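Local coordinates for protein beta-1,3-1,4-glucanase (Caldicellulosiruptor sp. F32, PDB 5H4R) that hydrolyses mixed-linkage beta-1,3-1,4-glucans such as lichenan as a family 5 glycoside hydrolase, here an engineered variant with cellotetraose bound, at residues 99-104 with 116-121; 184-189 with 216-221; 327-332 with 357-362. The protein carries 1 engineered substitution. All blocks are in the same frame, centred on the assembly; numbering follows the deposited sequence.

All three contacts belong to one closed barrel of eight parallel strands, and each involves chain leaving a strand: the loop 99-104 follows strand 96-99, the loop 184-189 follows 181-184 and the loop 327-332 follows 322-327. Interactions 1 and 2 tie such a loop outward to a helix, their centres about 17 Å apart. Interaction 3 joins the neighbouring strands 322-327 and 356-361, its centre about 23 Å from either of the others. Interactions 2 and 3 lie on opposite sides of the chain's centre, yet both reach the glucose of chain C. Interaction 1 meets interaction 3 by packing, Pro100 CG lying 4.0 Å from Trp360 CZ3.

Interaction 1 (99-104 with 116-121); sequences IPVSWH and KRWLDR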
loop_
_atom_site.group_PDB
_atom_site.type_symbol
_atom_site.label_atom_id
_atom_site.label_comp_id
_atom_site.label_asym_id
_atom_site.label_seq_id
_atom_site.Cartn_x
_atom_site.Cartn_y
_atom_site.Cartn_z
ATOM N N ILE A 99 -4.662 -5.319 2.892
ATOM C CA ILE A 99 -5.377 -6.297 2.088
ATOM C C ILE A 99 -5.748 -5.629 0.774
ATOM O O ILE A 99 -6.832 -5.032 0.650
ATOM C CB ILE A 99 -6.615 -6.821 2.827
ATOM C CG1 ILE A 99 -6.215 -7.463 4.153
ATOM C CG2 ILE A 99 -7.344 -7.858 1.937
ATOM C CD1 ILE A 99 -7.438 -7.770 5.080
ATOM N N PRO A 100 -4.854 -5.647 -0.209
ATOM C CA PRO A 100 -5.189 -5.057 -1.511
ATOM C C PRO A 100 -6.238 -5.899 -2.208
ATOM O O PRO A 100 -6.188 -7.135 -2.182
ATOM C CB PRO A 100 -3.852 -5.073 -2.256
ATOM C CG PRO A 100 -3.088 -6.213 -1.637
ATOM C CD PRO A 100 -3.498 -6.218 -0.184
ATOM N N VAL A 101 -7.203 -5.228 -2.840
ATOM C CA VAL A 101 -8.300 -5.928 -3.499
ATOM C C VAL A 101 -8.471 -5.378 -4.908
ATOM O O VAL A 101 -8.683 -4.173 -5.087
ATOM C CB VAL A 101 -9.627 -5.799 -2.736
ATOM C CG1 VAL A 101 -10.696 -6.604 -3.461
ATOM C CG2 VAL A 101 -9.459 -6.285 -1.301
ATOM N N SER A 102 -8.480 -6.265 -5.888
ATOM C CA SER A 102 -8.887 -5.889 -7.237
ATOM C C SER A 102 -10.341 -6.301 -7.414
ATOM O O SER A 102 -10.682 -7.472 -7.231
ATOM C CB SER A 102 -7.996 -6.538 -8.286
ATOM O OG SER A 102 -6.678 -6.060 -8.124
ATOM N N TRP A 103 -11.197 -5.336 -7.765
ATOM C CA TRP A 103 -12.635 -5.591 -7.833
ATOM C C TRP A 103 -13.167 -5.822 -9.241
ATOM O O TRP A 103 -14.292 -6.324 -9.375
ATOM C CB TRP A 103 -13.427 -4.424 -7.216
ATOM C CG TRP A 103 -12.975 -4.034 -5.841
ATOM C CD1 TRP A 103 -12.014 -3.113 -5.522
ATOM C CD2 TRP A 103 -13.426 -4.598 -4.586
ATOM N NE1 TRP A 103 -11.849 -3.062 -4.157
ATOM C CE2 TRP A 103 -12.702 -3.962 -3.564
ATOM C CE3 TRP A 103 -14.369 -5.581 -4.240
ATOM C CZ2 TRP A 103 -12.888 -4.256 -2.227
ATOM C CZ3 TRP A 103 -14.538 -5.889 -2.904
ATOM C CH2 TRP A 103 -13.805 -5.203 -1.905
ATOM N N HIS A 104 -12.422 -5.439 -10.287
ATOM C CA HIS A 104 -13.038 -5.361 -11.614
ATOM C C HIS A 104 -13.406 -6.722 -12.191
ATOM O O HIS A 104 -14.272 -6.774 -13.081
ATOM C CB HIS A 104 -12.141 -4.584 -12.593
ATOM C CG HIS A 104 -10.980 -5.360 -13.139
ATOM N ND1 HIS A 104 -9.715 -5.284 -12.593
ATOM C CD2 HIS A 104 -10.878 -6.183 -14.209
ATOM C CE1 HIS A 104 -8.891 -6.045 -13.290
ATOM N NE2 HIS A 104 -9.569 -6.598 -14.280
ATOM N N LYS A 116 -21.574 -10.651 -4.243
ATOM C CA LYS A 116 -21.716 -10.878 -2.810
ATOM C C LYS A 116 -20.699 -11.893 -2.295
ATOM O O LYS A 116 -20.138 -11.705 -1.211
ATOM C CB LYS A 116 -23.128 -11.334 -2.479
ATOM C CG LYS A 116 -23.378 -11.419 -0.982
ATOM C CD LYS A 116 -24.829 -11.796 -0.680
ATOM C CE LYS A 116 -25.067 -11.964 0.816
ATOM N NZ LYS A 116 -24.220 -13.043 1.408
ATOM N N ARG A 117 -20.456 -12.980 -3.043
ATOM C CA ARG A 117 -19.531 -14.000 -2.556
ATOM C C ARG A 117 -18.136 -13.429 -2.397
ATOM O O ARG A 117 -17.436 -13.731 -1.428
ATOM C CB ARG A 117 -19.510 -15.211 -3.497
ATOM C CG ARG A 117 -20.776 -16.017 -3.412
ATOM C CD ARG A 117 -20.732 -17.235 -4.299
ATOM N NE ARG A 117 -19.757 -18.229 -3.849
ATOM C CZ ARG A 117 -18.668 -18.599 -4.527
ATOM N NH1 ARG A 117 -18.388 -18.070 -5.705
ATOM N NH2 ARG A 117 -17.866 -19.528 -4.028
ATOM N N TRP A 118 -17.741 -12.552 -3.307
ATOM C CA TRP A 118 -16.412 -11.951 -3.235
ATOM C C TRP A 118 -16.296 -11.013 -2.041
ATOM O O TRP A 118 -15.341 -11.094 -1.256
ATOM C CB TRP A 118 -16.123 -11.220 -4.537
ATOM C CG TRP A 118 -14.760 -10.591 -4.612
ATOM C CD1 TRP A 118 -14.471 -9.264 -4.585
ATOM C CD2 TRP A 118 -13.498 -11.269 -4.770
ATOM N NE1 TRP A 118 -13.123 -9.071 -4.710
ATOM C CE2 TRP A 118 -12.504 -10.282 -4.823
ATOM C CE3 TRP A 118 -13.124 -12.617 -4.876
ATOM C CZ2 TRP A 118 -11.141 -10.595 -4.969
ATOM C CZ3 TRP A 118 -11.784 -12.924 -5.015
ATOM C CH2 TRP A 118 -10.815 -11.914 -5.078
ATOM N N LEU A 119 -17.259 -10.102 -1.886
ATOM C CA LEU A 119 -17.198 -9.165 -0.771
ATOM C C LEU A 119 -17.302 -9.891 0.569
ATOM O O LEU A 119 -16.598 -9.541 1.530
ATOM C CB LEU A 119 -18.306 -8.122 -0.920
ATOM C CG LEU A 119 -18.327 -6.984 0.114
ATOM C CD1 LEU A 119 -17.002 -6.242 0.182
ATOM C CD2 LEU A 119 -19.428 -6.040 -0.266
ATOM N N ASP A 120 -18.131 -10.936 0.636
ATOM C CA ASP A 120 -18.216 -11.771 1.832
ATOM C C ASP A 120 -16.860 -12.390 2.184
ATOM O O ASP A 120 -16.474 -12.437 3.358
ATOM C CB ASP A 120 -19.230 -12.902 1.640
ATOM C CG ASP A 120 -20.688 -12.445 1.606
ATOM O OD1 ASP A 120 -21.014 -11.269 1.865
ATOM O OD2 ASP A 120 -21.545 -13.326 1.346
ATOM N N ARG A 121 -16.137 -12.897 1.181
ATOM C CA ARG A 121 -14.838 -13.519 1.452
ATOM C C ARG A 121 -13.810 -12.488 1.917
ATOM O O ARG A 121 -13.058 -12.744 2.866
ATOM C CB ARG A 121 -14.356 -14.277 0.213
ATOM C CG ARG A 121 -12.957 -14.893 0.374
ATOM C CD ARG A 121 -12.843 -15.902 1.531
ATOM N NE ARG A 121 -11.445 -16.292 1.691
ATOM C CZ ARG A 121 -10.893 -16.713 2.824
ATOM N NH1 ARG A 121 -11.626 -16.879 3.925
ATOM N NH2 ARG A 121 -9.600 -16.995 2.850
#
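The backbones of 99-104 and 116-121 stay well apart, the CA atoms of Trp103 and Trp118 coming nearest at 8.7 Å, and large side chains bridge the distance. In this (beta/alpha)8 barrel of family 5, 99-104 is the irregular chain leaving strand 96-99, whereas the segment 116-121 is the first part of helix 116-131. Trp118 reaches from the helix with CG anti to its N (chi1 -178°), which sends the indole straight out to the loop. The rim of its five-membered ring does the touching: CD1 of Trp118 lies 3.7 Å from CE3 of Trp103, and that carbon is in the plane of the Trp118 ring. The two indoles stand almost perpendicular, planes at 88°, but meet obliquely. Val101 fills the corner between them. Its CG1 comes to the edge of Trp118, 3.7 Å from NE1, and also sits over the centre of the Trp103 ring, 3.3 Å above the plane. With CG beside the backbone N (chi1 -52°), the Trp103 indole lies back over Val101. Leu119 CD1 comes obliquely to Trp103 CH2, at 4.0 Å. The contact is mostly apolar, though Ser102 O comes within 3.9 Å of Trp118 NE1, too far to count as a bond. Trp103 NE1 is hydrogen-bonded to the carbonyl of Asn139 and Ser102 OG to that of Asp58. Tyr162, Ile166 and Val170 of helix 156-173 also pack on Trp103, which therefore joins loop, helix 116-131 and the next helix of the barrel. Away from the loop, the helix carries a salt bridge between residues one helical turn apart, Lys116 NZ meeting the syn lone pair of Asp120 OD2 at 2.7 Å.

Interaction 2 (184-189 with 216-221); sequences EAVNQP and KLNQVF. Engineered in segment 184-189: Gln188 (natural residue Glu). With BGC (beta-D-glucopyranose), chain B; BGC (beta-D-glucopyranose), chain C.
A single methyl group pressed on a phenyl face makes most of this contact: Ala185 CB lies 3.6 Å from the centroid of the Phe221 ring, only 20° off its normal, a close CH-pi contact. It sits where barrel strand 181-184 of the (beta/alpha)8 fold gives way to a loop, against helix 205-226 on the outside of the barrel. CB is displaced toward the rim, nearest CD2 of Phe221 at 3.4 Å, while CA and N of Ala185 lie across the rest of the ring. Phe221 CG is swung anti to its N (chi1 157°), which lays the ring along the loop backbone; Trp167 meets the same ring edge-to-face. One turn earlier, Asn218 brings OD1 to 3.6 Å from Ala185 CB, a polar atom against a methyl, while its ND2 is hydrogen-bonded to the carbonyl of Pro240 on strand 237-240. The loop then turns inward to the glycan. Asn187 ND2 donates to O2 of the chain C glucose, and its OD1 receives a hydrogen bond from Arg98, which also pairs with Glu184 and so helps to set the amide. Gln188, engineered from Glu, extends beyond CG toward the junction of two sugars; its OE1 is hydrogen-bonded to His272, and its NE2 donates to O4 of the chain B glucose at 3.1 Å.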
loop_
_atom_site.group_PDB
_atom_site.type_symbol
_atom_site.label_atom_id
_atom_site.label_comp_id
_atom_site.label_asym_id
_atom_site.label_seq_id
_atom_site.Cartn_x
_atom_site.Cartn_y
_atom_site.Cartn_z
ATOM N N GLU A 184 -8.282 2.936 1.694
ATOM C CA GLU A 184 -7.303 3.539 0.788
ATOM C C GLU A 184 -7.933 3.673 -0.592
ATOM O O GLU A 184 -8.289 2.662 -1.198
ATOM C CB GLU A 184 -6.039 2.659 0.728
ATOM C CG GLU A 184 -5.002 3.102 -0.301
ATOM C CD GLU A 184 -3.917 2.056 -0.511
ATOM O OE1 GLU A 184 -3.277 1.663 0.489
ATOM O OE2 GLU A 184 -3.739 1.572 -1.668
ATOM N N ALA A 185 -8.027 4.909 -1.101
ATOM C CA ALA A 185 -8.874 5.211 -2.252
ATOM C C ALA A 185 -8.613 4.277 -3.417
ATOM O O ALA A 185 -9.539 3.750 -4.048
ATOM C CB ALA A 185 -8.627 6.652 -2.685
ATOM N N VAL A 186 -7.337 4.134 -3.757
ATOM C CA VAL A 186 -6.905 3.429 -4.952
ATOM C C VAL A 186 -5.413 3.235 -4.752
ATOM O O VAL A 186 -4.782 3.982 -3.991
ATOM C CB VAL A 186 -7.230 4.254 -6.228
ATOM C CG1 VAL A 186 -6.549 5.597 -6.229
ATOM C CG2 VAL A 186 -6.878 3.473 -7.487
ATOM N N ASN A 187 -4.853 2.241 -5.432
ATOM C CA ASN A 187 -3.473 1.824 -5.226
ATOM C C ASN A 187 -2.475 2.731 -5.938
ATOM O O ASN A 187 -1.833 3.571 -5.300
ATOM C CB ASN A 187 -3.354 0.362 -5.680
ATOM C CG ASN A 187 -1.982 -0.168 -5.585
ATOM O OD1 ASN A 187 -1.338 -0.043 -4.548
ATOM N ND2 ASN A 187 -1.508 -0.803 -6.658
ATOM N N GLN A 188 -2.357 2.604 -7.256
ATOM C CA GLN A 188 -1.341 3.332 -8.029
ATOM C C GLN A 188 -2.014 3.938 -9.257
ATOM O O GLN A 188 -1.812 3.501 -10.397
ATOM C CB GLN A 188 -0.163 2.432 -8.402
ATOM C CG GLN A 188 0.596 2.031 -7.185
ATOM C CD GLN A 188 1.834 1.215 -7.426
ATOM O OE1 GLN A 188 2.754 1.275 -6.614
ATOM N NE2 GLN A 188 1.846 0.405 -8.479
ATOM N N PRO A 189 -2.823 4.967 -9.056
ATOM C CA PRO A 189 -3.583 5.539 -10.177
ATOM C C PRO A 189 -2.641 6.189 -11.176
ATOM O O PRO A 189 -1.775 6.981 -10.802
ATOM C CB PRO A 189 -4.498 6.570 -9.503
ATOM C CG PRO A 189 -3.774 6.967 -8.285
ATOM C CD PRO A 189 -3.011 5.726 -7.811
ATOM N N LYS A 216 -9.648 14.876 -8.357
ATOM C CA LYS A 216 -11.101 14.778 -8.388
ATOM C C LYS A 216 -11.567 13.442 -7.835
ATOM O O LYS A 216 -12.526 13.369 -7.049
ATOM C CB LYS A 216 -11.604 14.949 -9.824
ATOM C CG LYS A 216 -13.080 14.614 -10.042
ATOM C CD LYS A 216 -14.027 15.592 -9.295
ATOM C CE LYS A 216 -15.478 15.380 -9.724
ATOM N NZ LYS A 216 -16.425 16.207 -8.930
ATOM N N LEU A 217 -10.921 12.361 -8.266
ATOM C CA LEU A 217 -11.352 11.030 -7.848
ATOM C C LEU A 217 -11.062 10.781 -6.372
ATOM O O LEU A 217 -11.818 10.057 -5.716
ATOM C CB LEU A 217 -10.677 9.990 -8.726
ATOM C CG LEU A 217 -11.130 10.050 -10.193
ATOM C CD1 LEU A 217 -10.194 9.274 -11.131
ATOM C CD2 LEU A 217 -12.561 9.530 -10.329
ATOM N N ASN A 218 -10.000 11.382 -5.832
ATOM C CA ASN A 218 -9.751 11.294 -4.395
ATOM C C ASN A 218 -10.796 12.067 -3.608
ATOM O O ASN A 218 -11.229 11.617 -2.539
ATOM C CB ASN A 218 -8.349 11.798 -4.047
ATOM C CG ASN A 218 -7.263 10.779 -4.324
ATOM O OD1 ASN A 218 -7.510 9.580 -4.411
ATOM N ND2 ASN A 218 -6.019 11.263 -4.410
ATOM N N GLN A 219 -11.268 13.179 -4.148
ATOM C CA GLN A 219 -12.344 13.915 -3.494
ATOM C C GLN A 219 -13.656 13.140 -3.548
ATOM O O GLN A 219 -14.407 13.103 -2.564
ATOM C CB GLN A 219 -12.498 15.289 -4.145
ATOM C CG GLN A 219 -13.504 16.141 -3.455
ATOM C CD GLN A 219 -13.021 16.612 -2.107
ATOM O OE1 GLN A 219 -12.043 17.373 -2.006
ATOM N NE2 GLN A 219 -13.690 16.174 -1.063
ATOM N N VAL A 220 -13.946 12.497 -4.688
ATOM C CA VAL A 220 -15.130 11.651 -4.802
ATOM C C VAL A 220 -15.086 10.538 -3.767
ATOM O O VAL A 220 -16.094 10.237 -3.099
ATOM C CB VAL A 220 -15.229 11.099 -6.238
ATOM C CG1 VAL A 220 -16.301 10.021 -6.353
ATOM C CG2 VAL A 220 -15.530 12.236 -7.196
ATOM N N PHE A 221 -13.922 9.905 -3.624
ATOM C CA PHE A 221 -13.736 8.844 -2.639
ATOM C C PHE A 221 -14.073 9.325 -1.239
ATOM O O PHE A 221 -14.850 8.687 -0.521
ATOM C CB PHE A 221 -12.291 8.329 -2.717
ATOM C CG PHE A 221 -11.780 7.660 -1.455
ATOM C CD1 PHE A 221 -12.235 6.400 -1.077
ATOM C CD2 PHE A 221 -10.816 8.273 -0.671
ATOM C CE1 PHE A 221 -11.721 5.785 0.079
ATOM C CE2 PHE A 221 -10.308 7.648 0.465
ATOM C CZ PHE A 221 -10.769 6.410 0.828
HETATM C C2 BGC B . 6.409 -1.650 -10.751
HETATM C C3 BGC B . 5.065 -2.110 -10.188
HETATM C C4 BGC B . 4.950 -1.741 -8.707
HETATM C C5 BGC B . 5.205 -0.238 -8.542
HETATM C C6 BGC B . 5.477 0.238 -7.109
HETATM C C1 BGC B . 6.563 -0.142 -10.541
HETATM O O1 BGC B . 7.853 0.345 -10.956
HETATM O O2 BGC B . 6.449 -2.006 -12.139
HETATM O O3 BGC B . 4.948 -3.526 -10.331
HETATM O O4 BGC B . 3.610 -2.133 -8.348
HETATM O O5 BGC B . 6.443 0.083 -9.150
HETATM O O6 BGC B . 5.943 1.615 -7.099
HETATM C C2 BGC C . 1.933 -2.839 -6.845
HETATM C C3 BGC C . 1.951 -4.301 -6.435
HETATM C C4 BGC C . 3.188 -4.925 -7.056
HETATM C C5 BGC C . 4.360 -4.357 -6.258
HETATM C C6 BGC C . 5.710 -4.881 -6.762
HETATM C C1 BGC C . 3.331 -2.204 -6.945
HETATM O O2 BGC C . 1.068 -2.097 -5.960
HETATM O O3 BGC C . 0.758 -4.896 -6.937
HETATM O O4 BGC C . 3.115 -6.336 -6.875
HETATM O O5 BGC C . 4.370 -2.929 -6.285
HETATM O O6 BGC C . 5.884 -4.729 -8.175
#

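Interaction 3 (327-332 with 357-362); sequences FGARDK and CCWWDN. With BGC (beta-D-glucopyranose), chain C; BGC (beta-D-glucopyranose), chain D.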
loop_
_atom_site.group_PDB
_atom_site.type_symbol
_atom_site.label_atom_id
_atom_site.label_comp_id
_atom_site.label_asym_id
_atom_site.label_seq_id
_atom_site.Cartn_x
_atom_site.Cartn_y
_atom_site.Cartn_z
ATOM N N PHE A 327 6.650 -1.272 0.470
ATOM C CA PHE A 327 8.062 -1.292 0.154
ATOM C C PHE A 327 8.527 -2.731 0.275
ATOM O O PHE A 327 7.803 -3.616 0.745
ATOM C CB PHE A 327 8.898 -0.382 1.081
ATOM C CG PHE A 327 9.263 -1.013 2.386
ATOM C CD1 PHE A 327 8.281 -1.291 3.342
ATOM C CD2 PHE A 327 10.584 -1.319 2.705
ATOM C CE1 PHE A 327 8.610 -1.873 4.552
ATOM C CE2 PHE A 327 10.897 -1.893 3.924
ATOM C CZ PHE A 327 9.907 -2.165 4.842
ATOM N N GLY A 328 9.752 -2.960 -0.162
ATOM C CA GLY A 328 10.364 -4.268 -0.019
ATOM C C GLY A 328 11.599 -4.333 -0.881
ATOM O O GLY A 328 11.900 -3.415 -1.637
ATOM N N ALA A 329 12.335 -5.438 -0.729
ATOM C CA ALA A 329 13.473 -5.751 -1.594
ATOM C C ALA A 329 13.322 -7.198 -2.022
ATOM O O ALA A 329 13.167 -8.083 -1.177
ATOM C CB ALA A 329 14.797 -5.521 -0.872
ATOM N N ARG A 330 13.315 -7.418 -3.327
ATOM C CA ARG A 330 13.153 -8.756 -3.867
ATOM C C ARG A 330 14.453 -9.534 -3.729
ATOM O O ARG A 330 15.545 -8.974 -3.794
ATOM C CB ARG A 330 12.721 -8.688 -5.330
ATOM C CG ARG A 330 13.754 -8.090 -6.259
ATOM C CD ARG A 330 13.164 -7.727 -7.632
ATOM N NE ARG A 330 12.827 -8.911 -8.429
ATOM C CZ ARG A 330 12.219 -8.855 -9.613
ATOM N NH1 ARG A 330 11.851 -7.677 -10.120
ATOM N NH2 ARG A 330 11.971 -9.965 -10.304
ATOM N N ASP A 331 14.325 -10.841 -3.537
ATOM C CA ASP A 331 15.512 -11.673 -3.473
ATOM C C ASP A 331 16.251 -11.647 -4.804
ATOM O O ASP A 331 15.650 -11.770 -5.870
ATOM C CB ASP A 331 15.143 -13.103 -3.098
ATOM C CG ASP A 331 16.332 -14.040 -3.135
ATOM O OD1 ASP A 331 17.359 -13.757 -2.494
ATOM O OD2 ASP A 331 16.238 -15.050 -3.842
ATOM N N LYS A 332 17.574 -11.493 -4.732
ATOM C CA LYS A 332 18.449 -11.539 -5.908
ATOM C C LYS A 332 19.543 -12.537 -5.606
ATOM O O LYS A 332 20.593 -12.195 -5.065
ATOM C CB LYS A 332 19.018 -10.177 -6.263
ATOM C CG LYS A 332 17.899 -9.229 -6.614
ATOM C CD LYS A 332 18.391 -7.840 -7.040
ATOM C CE LYS A 332 17.264 -7.049 -7.617
ATOM N NZ LYS A 332 17.708 -5.721 -8.108
ATOM N N CYS A 357 5.626 1.902 7.736
ATOM C CA CYS A 357 5.829 1.194 6.478
ATOM C C CYS A 357 5.143 -0.172 6.476
ATOM O O CYS A 357 5.048 -0.825 7.516
ATOM C CB CYS A 357 7.325 0.946 6.246
ATOM S SG CYS A 357 8.419 2.349 6.456
ATOM N N CYS A 358 4.806 -0.669 5.273
ATOM C CA CYS A 358 4.239 -2.006 5.091
ATOM C C CYS A 358 5.007 -2.775 4.014
ATOM O O CYS A 358 5.052 -2.343 2.856
ATOM C CB CYS A 358 2.767 -1.946 4.687
ATOM S SG CYS A 358 1.734 -0.883 5.748
ATOM N N TRP A 359 5.576 -3.923 4.390
ATOM C CA TRP A 359 6.292 -4.771 3.440
ATOM C C TRP A 359 5.334 -5.499 2.499
ATOM O O TRP A 359 4.276 -6.004 2.905
ATOM C CB TRP A 359 7.134 -5.795 4.206
ATOM C CG TRP A 359 7.988 -6.694 3.323
ATOM C CD1 TRP A 359 7.566 -7.784 2.596
ATOM C CD2 TRP A 359 9.393 -6.577 3.088
ATOM N NE1 TRP A 359 8.623 -8.339 1.912
ATOM C CE2 TRP A 359 9.755 -7.611 2.189
ATOM C CE3 TRP A 359 10.383 -5.686 3.534
ATOM C CZ2 TRP A 359 11.068 -7.798 1.751
ATOM C CZ3 TRP A 359 11.703 -5.874 3.096
ATOM C CH2 TRP A 359 12.028 -6.923 2.214
ATOM N N TRP A 360 5.725 -5.575 1.230
ATOM C CA TRP A 360 4.960 -6.274 0.193
ATOM C C TRP A 360 5.330 -7.756 0.227
ATOM O O TRP A 360 6.387 -8.146 -0.262
ATOM C CB TRP A 360 5.279 -5.670 -1.175
ATOM C CG TRP A 360 4.540 -6.308 -2.282
ATOM C CD1 TRP A 360 5.047 -7.111 -3.248
ATOM C CD2 TRP A 360 3.143 -6.217 -2.527
ATOM N NE1 TRP A 360 4.050 -7.532 -4.095
ATOM C CE2 TRP A 360 2.865 -6.996 -3.672
ATOM C CE3 TRP A 360 2.089 -5.547 -1.901
ATOM C CZ2 TRP A 360 1.596 -7.109 -4.197
ATOM C CZ3 TRP A 360 0.835 -5.657 -2.434
ATOM C CH2 TRP A 360 0.589 -6.435 -3.570
ATOM N N ASP A 361 4.466 -8.605 0.801
ATOM C CA ASP A 361 4.742 -10.040 0.891
ATOM C C ASP A 361 3.792 -10.762 -0.056
ATOM O O ASP A 361 2.628 -11.018 0.282
ATOM C CB ASP A 361 4.598 -10.565 2.319
ATOM C CG ASP A 361 5.130 -11.986 2.467
ATOM O OD1 ASP A 361 5.146 -12.719 1.447
ATOM O OD2 ASP A 361 5.476 -12.382 3.605
ATOM N N ASN A 362 4.306 -11.125 -1.231
ATOM C CA ASN A 362 3.508 -11.760 -2.268
ATOM C C ASN A 362 3.666 -13.288 -2.302
ATOM O O ASN A 362 3.234 -13.920 -3.266
ATOM C CB ASN A 362 3.835 -11.158 -3.638
ATOM C CG ASN A 362 5.263 -11.448 -4.085
ATOM O OD1 ASN A 362 6.072 -11.930 -3.306
ATOM N ND2 ASN A 362 5.570 -11.144 -5.330
HETATM C C2 BGC C . 1.933 -2.839 -6.845
HETATM C C3 BGC C . 1.951 -4.301 -6.435
HETATM C C4 BGC C . 3.188 -4.925 -7.056
HETATM C C5 BGC C . 4.360 -4.357 -6.258
HETATM C C6 BGC C . 5.710 -4.881 -6.762
HETATM C C1 BGC C . 3.331 -2.204 -6.945
HETATM O O2 BGC C . 1.068 -2.097 -5.960
HETATM O O3 BGC C . 0.758 -4.896 -6.937
HETATM O O4 BGC C . 3.115 -6.336 -6.875
HETATM O O5 BGC C . 4.370 -2.929 -6.285
HETATM O O6 BGC C . 5.884 -4.729 -8.175
HETATM C C2 BGC D . 3.756 -8.506 -7.591
HETATM C C3 BGC D . 4.015 -9.356 -8.826
HETATM C C4 BGC D . 2.792 -9.302 -9.740
HETATM C C5 BGC D . 2.420 -7.848 -10.039
HETATM C C6 BGC D . 1.136 -7.731 -10.845
HETATM C C1 BGC D . 3.406 -7.094 -8.031
HETATM O O2 BGC D . 4.932 -8.503 -6.772
HETATM O O3 BGC D . 4.261 -10.695 -8.371
HETATM O O4 BGC D . 3.173 -9.906 -10.986
HETATM O O5 BGC D . 2.227 -7.149 -8.835
HETATM O O6 BGC D . 0.986 -6.367 -11.301
#
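Two backbone hydrogen bonds join Phe327 to the chain on both flanks of Trp359: Phe327 N donates to Cys358 O at 3.1 Å, and Trp360 N donates to Phe327 O at 2.9 Å. The same carbonyl receives a CA-H...O contact from Trp359. Farther along, Trp360 NE1 donates to O2 of the chain D glucose (3.0 Å), and Asn362 ND2 adds weak bonds to O2 and O3 of that sugar. C3 of the chain C glucose stands over one face of Trp360, 3.6 Å above the plane and toward the rim, the sugar tilted against the indole. The two backbone bonds of Phe327 make a parallel bridge between strands 322-327 and 356-361, the last two of the (beta/alpha)8 barrel, and Phe327 and Trp359 project on one side of the sheet. There Val347 of helix 336-352 packs on Phe327, and Met391 of helix 385-395 on both. Phe327 CG is wedged between its own N and carbonyl carbon (chi1 83°), turning the ring across the strand to take the edge of Trp359, CZ to CE3 3.8 Å, planes at 77°. Cys357 CB touches Phe327 CE1. Gly328, with no side chain, lays its CA over the six-membered ring of Trp359, 3.7 Å from the centroid; Trp359 NE1 is hydrogen-bonded to the carbonyl of Phe372.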